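PDB 2G80: enolase-phosphatase E1 from Saccharomyces cerevisiae, which probably catalyses, with magnesium, the enolization and then the dephosphorylation of 2,3-diketo-5-methylthiopentyl-1-phosphate to an acireductone in the methionine salvage pathway. Local coordinates for residues V42-F56 against W113-Y127. Sequence-based numbering, arbitrary orientation. Where two conformers were deposited one is given.
Sequences VCPISFVKETLFPYF and WAHGYESGQIKAPVY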
# COMPACT_ATOMS: atom_id res chain seq x y z
N VAL A 42 3.36 3.13 7.69
CA VAL A 42 4.71 2.54 7.53
C VAL A 42 5.52 3.22 6.39
O VAL A 42 6.76 3.10 6.37
CB VAL A 42 4.69 0.95 7.39
CG1 VAL A 42 3.89 0.31 8.52
CG2 VAL A 42 4.20 0.49 6.08
N CYS A 43 4.83 3.92 5.48
CA CYS A 43 5.45 4.60 4.33
C CYS A 43 4.95 6.06 4.29
O CYS A 43 3.77 6.32 4.63
CB CYS A 43 5.05 3.87 3.03
SG CYS A 43 5.86 4.40 1.49
N PRO A 44 5.85 7.02 3.91
CA PRO A 44 5.41 8.40 3.73
C PRO A 44 4.27 8.49 2.72
O PRO A 44 4.30 7.86 1.66
CB PRO A 44 6.63 9.09 3.12
CG PRO A 44 7.76 8.30 3.54
CD PRO A 44 7.31 6.93 3.76
N ILE A 45 3.30 9.29 3.08
CA ILE A 45 2.13 9.53 2.26
C ILE A 45 2.55 10.19 0.91
O ILE A 45 1.91 9.99 -0.10
CB ILE A 45 1.08 10.32 3.13
CG1 ILE A 45 -0.35 10.07 2.71
CG2 ILE A 45 1.44 11.79 3.22
CD1 ILE A 45 -1.32 10.44 3.83
N SER A 46 3.68 10.92 0.91
CA SER A 46 4.23 11.54 -0.30
C SER A 46 4.71 10.58 -1.41
O SER A 46 4.87 11.03 -2.56
CB SER A 46 5.45 12.37 0.09
OG SER A 46 6.49 11.53 0.52
N PHE A 47 4.99 9.31 -1.06
CA PHE A 47 5.55 8.34 -2.01
C PHE A 47 4.74 8.12 -3.29
O PHE A 47 5.30 8.20 -4.36
CB PHE A 47 5.82 6.99 -1.31
CG PHE A 47 6.47 5.95 -2.20
CD1 PHE A 47 7.65 6.24 -2.88
CD2 PHE A 47 5.94 4.66 -2.30
CE1 PHE A 47 8.26 5.27 -3.69
CE2 PHE A 47 6.55 3.72 -3.10
CZ PHE A 47 7.71 4.03 -3.81
N VAL A 48 3.44 7.90 -3.18
CA VAL A 48 2.58 7.65 -4.34
C VAL A 48 2.51 8.82 -5.33
O VAL A 48 2.65 8.60 -6.53
CB VAL A 48 1.13 7.14 -3.94
CG1 VAL A 48 0.18 7.01 -5.16
CG2 VAL A 48 1.21 5.80 -3.25
N LYS A 49 2.34 10.04 -4.83
CA LYS A 49 2.23 11.24 -5.68
C LYS A 49 3.55 11.83 -6.12
O LYS A 49 3.63 12.33 -7.23
CB LYS A 49 1.38 12.34 -5.01
N GLU A 50 4.57 11.84 -5.26
CA GLU A 50 5.88 12.38 -5.67
C GLU A 50 6.69 11.46 -6.53
O GLU A 50 7.45 11.96 -7.36
CB GLU A 50 6.77 12.78 -4.49
CG GLU A 50 6.27 13.97 -3.77
CD GLU A 50 7.17 14.46 -2.65
OE1 GLU A 50 8.42 14.44 -2.80
OE2 GLU A 50 6.60 14.94 -1.64
N THR A 51 6.53 10.14 -6.34
CA THR A 51 7.31 9.11 -6.99
C THR A 51 6.54 8.09 -7.88
O THR A 51 6.83 8.01 -9.07
CB THR A 51 8.17 8.36 -5.90
OG1 THR A 51 8.96 9.33 -5.19
CG2 THR A 51 9.12 7.33 -6.53
N LEU A 52 5.58 7.34 -7.35
CA LEU A 52 4.92 6.26 -8.14
C LEU A 52 4.12 6.72 -9.35
O LEU A 52 4.33 6.26 -10.46
CB LEU A 52 4.05 5.36 -7.27
CG LEU A 52 4.72 4.40 -6.30
CD1 LEU A 52 3.66 3.61 -5.56
CD2 LEU A 52 5.67 3.47 -7.01
N PHE A 53 3.21 7.65 -9.12
CA PHE A 53 2.36 8.18 -10.20
C PHE A 53 3.18 8.84 -11.32
O PHE A 53 2.98 8.46 -12.50
CB PHE A 53 1.23 9.05 -9.62
CG PHE A 53 0.05 8.28 -9.04
CD1 PHE A 53 0.09 6.89 -8.78
CD2 PHE A 53 -1.10 8.98 -8.68
CE1 PHE A 53 -1.04 6.22 -8.25
CE2 PHE A 53 -2.21 8.33 -8.14
CZ PHE A 53 -2.17 6.93 -7.91
N PRO A 54 4.10 9.79 -10.99
CA PRO A 54 5.00 10.39 -12.01
C PRO A 54 5.88 9.39 -12.74
O PRO A 54 6.07 9.51 -13.94
CB PRO A 54 5.86 11.37 -11.20
CG PRO A 54 5.01 11.70 -10.05
CD PRO A 54 4.31 10.44 -9.68
N TYR A 55 6.42 8.41 -12.02
CA TYR A 55 7.20 7.33 -12.63
C TYR A 55 6.35 6.63 -13.72
O TYR A 55 6.81 6.41 -14.86
CB TYR A 55 7.74 6.32 -11.55
CG TYR A 55 8.52 5.23 -12.19
CD1 TYR A 55 9.89 5.39 -12.46
CD2 TYR A 55 7.88 4.06 -12.67
CE1 TYR A 55 10.63 4.35 -13.14
CE2 TYR A 55 8.59 3.06 -13.35
CZ TYR A 55 9.96 3.20 -13.57
OH TYR A 55 10.67 2.21 -14.25
N PHE A 56 5.13 6.25 -13.34
CA PHE A 56 4.20 5.59 -14.26
C PHE A 56 3.77 6.47 -15.45
O PHE A 56 3.82 6.00 -16.61
CB PHE A 56 2.98 5.07 -13.48
CG PHE A 56 1.89 4.55 -14.35
CD1 PHE A 56 2.00 3.30 -14.93
CD2 PHE A 56 0.75 5.34 -14.62
CE1 PHE A 56 0.99 2.81 -15.74
CE2 PHE A 56 -0.26 4.86 -15.44
CZ PHE A 56 -0.14 3.58 -16.01
N TRP A 113 5.55 -0.62 -12.56
CA TRP A 113 6.18 -0.54 -11.25
C TRP A 113 7.06 -1.73 -10.98
O TRP A 113 8.17 -1.55 -10.50
CB TRP A 113 5.18 -0.32 -10.11
CG TRP A 113 4.46 0.98 -10.14
CD1 TRP A 113 4.93 2.16 -10.66
CD2 TRP A 113 3.18 1.28 -9.56
NE1 TRP A 113 4.02 3.16 -10.46
CE2 TRP A 113 2.94 2.66 -9.78
CE3 TRP A 113 2.24 0.54 -8.84
CZ2 TRP A 113 1.76 3.30 -9.35
CZ3 TRP A 113 1.07 1.19 -8.39
CH2 TRP A 113 0.84 2.55 -8.65
N ALA A 114 6.62 -2.94 -11.37
CA ALA A 114 7.46 -4.12 -11.18
C ALA A 114 8.83 -3.97 -11.82
O ALA A 114 9.83 -4.26 -11.19
CB ALA A 114 6.76 -5.43 -11.64
N HIS A 115 8.86 -3.48 -13.06
CA HIS A 115 10.10 -3.23 -13.79
C HIS A 115 10.87 -2.09 -13.14
O HIS A 115 12.08 -2.15 -13.08
CB HIS A 115 9.85 -2.96 -15.30
CG HIS A 115 11.09 -2.60 -16.06
ND1 HIS A 115 12.02 -3.54 -16.45
CD2 HIS A 115 11.57 -1.40 -16.49
CE1 HIS A 115 13.01 -2.94 -17.08
NE2 HIS A 115 12.77 -1.65 -17.13
N GLY A 116 10.17 -1.04 -12.72
CA GLY A 116 10.78 0.08 -11.97
C GLY A 116 11.50 -0.39 -10.70
O GLY A 116 12.65 -0.04 -10.47
N TYR A 117 10.82 -1.19 -9.90
CA TYR A 117 11.42 -1.78 -8.70
C TYR A 117 12.60 -2.73 -9.02
O TYR A 117 13.70 -2.57 -8.46
CB TYR A 117 10.39 -2.53 -7.91
CG TYR A 117 9.40 -1.69 -7.12
CD1 TYR A 117 9.83 -0.90 -6.06
CD2 TYR A 117 8.02 -1.77 -7.35
CE1 TYR A 117 8.92 -0.16 -5.29
CE2 TYR A 117 7.09 -1.05 -6.58
CZ TYR A 117 7.57 -0.23 -5.54
OH TYR A 117 6.72 0.53 -4.74
N GLU A 118 12.37 -3.67 -9.95
CA GLU A 118 13.40 -4.67 -10.35
C GLU A 118 14.65 -4.11 -10.99
O GLU A 118 15.73 -4.67 -10.81
CB GLU A 118 12.80 -5.71 -11.29
CG GLU A 118 11.86 -6.65 -10.62
CD GLU A 118 10.99 -7.46 -11.61
OE1 GLU A 118 11.30 -7.49 -12.82
OE2 GLU A 118 9.99 -8.08 -11.14
N SER A 119 14.48 -3.04 -11.76
CA SER A 119 15.59 -2.31 -12.35
C SER A 119 16.31 -1.33 -11.39
O SER A 119 17.31 -0.71 -11.79
CB SER A 119 15.12 -1.54 -13.59
OG SER A 119 14.11 -0.60 -13.28
N GLY A 120 15.80 -1.15 -10.16
CA GLY A 120 16.39 -0.25 -9.18
C GLY A 120 16.01 1.20 -9.39
O GLY A 120 16.59 2.08 -8.72
N GLN A 121 15.05 1.47 -10.26
CA GLN A 121 14.62 2.85 -10.53
C GLN A 121 13.72 3.43 -9.43
O GLN A 121 13.59 4.64 -9.34
CB GLN A 121 13.93 2.96 -11.88
CG GLN A 121 14.80 2.52 -13.06
CD GLN A 121 14.05 2.59 -14.39
OE1 GLN A 121 13.65 3.67 -14.83
NE2 GLN A 121 13.86 1.42 -15.03
N ILE A 122 13.11 2.57 -8.62
CA ILE A 122 12.25 2.98 -7.52
C ILE A 122 12.41 2.01 -6.35
O ILE A 122 12.63 0.80 -6.53
CB ILE A 122 10.73 3.14 -7.94
CG1 ILE A 122 10.22 1.96 -8.75
CG2 ILE A 122 10.54 4.42 -8.79
CD1 ILE A 122 8.73 1.96 -9.17
N LYS A 123 12.32 2.57 -5.14
CA LYS A 123 12.47 1.84 -3.88
C LYS A 123 11.44 2.39 -2.93
O LYS A 123 11.25 3.60 -2.89
CB LYS A 123 13.90 2.03 -3.36
CG LYS A 123 14.95 1.33 -4.25
CD LYS A 123 16.34 1.73 -3.95
CE LYS A 123 17.27 1.27 -5.06
NZ LYS A 123 18.65 1.73 -4.79
N ALA A 124 10.79 1.52 -2.16
CA ALA A 124 9.73 1.95 -1.21
C ALA A 124 10.35 2.51 0.09
O ALA A 124 11.02 1.76 0.82
CB ALA A 124 8.77 0.82 -0.93
N PRO A 125 10.11 3.80 0.39
CA PRO A 125 10.69 4.44 1.58
C PRO A 125 10.01 4.07 2.92
O PRO A 125 9.42 4.93 3.58
CB PRO A 125 10.53 5.94 1.25
CG PRO A 125 9.33 6.03 0.44
CD PRO A 125 9.22 4.74 -0.33
N VAL A 126 10.15 2.84 3.38
CA VAL A 126 9.57 2.45 4.66
C VAL A 126 10.37 3.05 5.80
O VAL A 126 11.60 2.98 5.81
CB VAL A 126 9.43 0.94 4.78
CG1 VAL A 126 8.85 0.51 6.14
CG2 VAL A 126 8.55 0.40 3.61
N TYR A 127 9.67 3.60 6.80
CA TYR A 127 10.34 4.21 7.95
C TYR A 127 11.21 3.19 8.65
O TYR A 127 10.80 2.04 8.83
CB TYR A 127 9.34 4.83 8.94
CG TYR A 127 8.51 5.96 8.38
CD1 TYR A 127 9.07 7.23 8.17
CD2 TYR A 127 7.17 5.80 8.09
CE1 TYR A 127 8.30 8.28 7.65
CE2 TYR A 127 6.39 6.86 7.58
CZ TYR A 127 6.95 8.08 7.37
OH TYR A 127 6.18 9.10 6.88
O HOH W 1 3.37 10.54 5.80
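Leu52 and Trp113 meet where helices 46-56 and 113-118 pass at 116°, their axes 10.9 Å apart, while the loop leading out of the second helix runs back to Val42, whose O accepts a hydrogen bond from Tyr127 N. The contact illustrates how a helix carbonyl can keep its own bond and take a second donor: Trp113 NE1 donates a hydrogen bond to Leu52 O (3.1 Å) from above the carbonyl plane, opposite the face used by Phe56 N. Trp113 turns its CG anti to the carbonyl carbon (chi1 -66°), which sets the indole as a knob among Leu52, Phe53, Tyr55 and Phe56. Leu52 CD2 lies over its five-membered ring, 3.8 Å from the centroid. A leucine at Trp113 would probably leave Leu52 O without its second donor and open a gap beside Phe53. Ile122 CD1 lies over one face of the Tyr55 ring, toward the rim, with Ile122 CG2 3.9 Å from Tyr55 CD1; a CB on Gly116 would run into this ring and Ile122 CD1. Further along, Pro125 CD sits over the centre of the Phe47 ring, with Leu52 CG on the other face and Tyr117 OH at the edge. Pro44 CD rests over one face of the Tyr127 ring, toward its rim, in a CH-pi contact. The contact thus pairs the chain's way out into the helical cap, inserted between strands 33-36 and 140-143, with its way back: Val42, just beyond the magnesium ligands Asp37 and Glu39, meets Tyr127, N-cap of helix 128-136, on the core side.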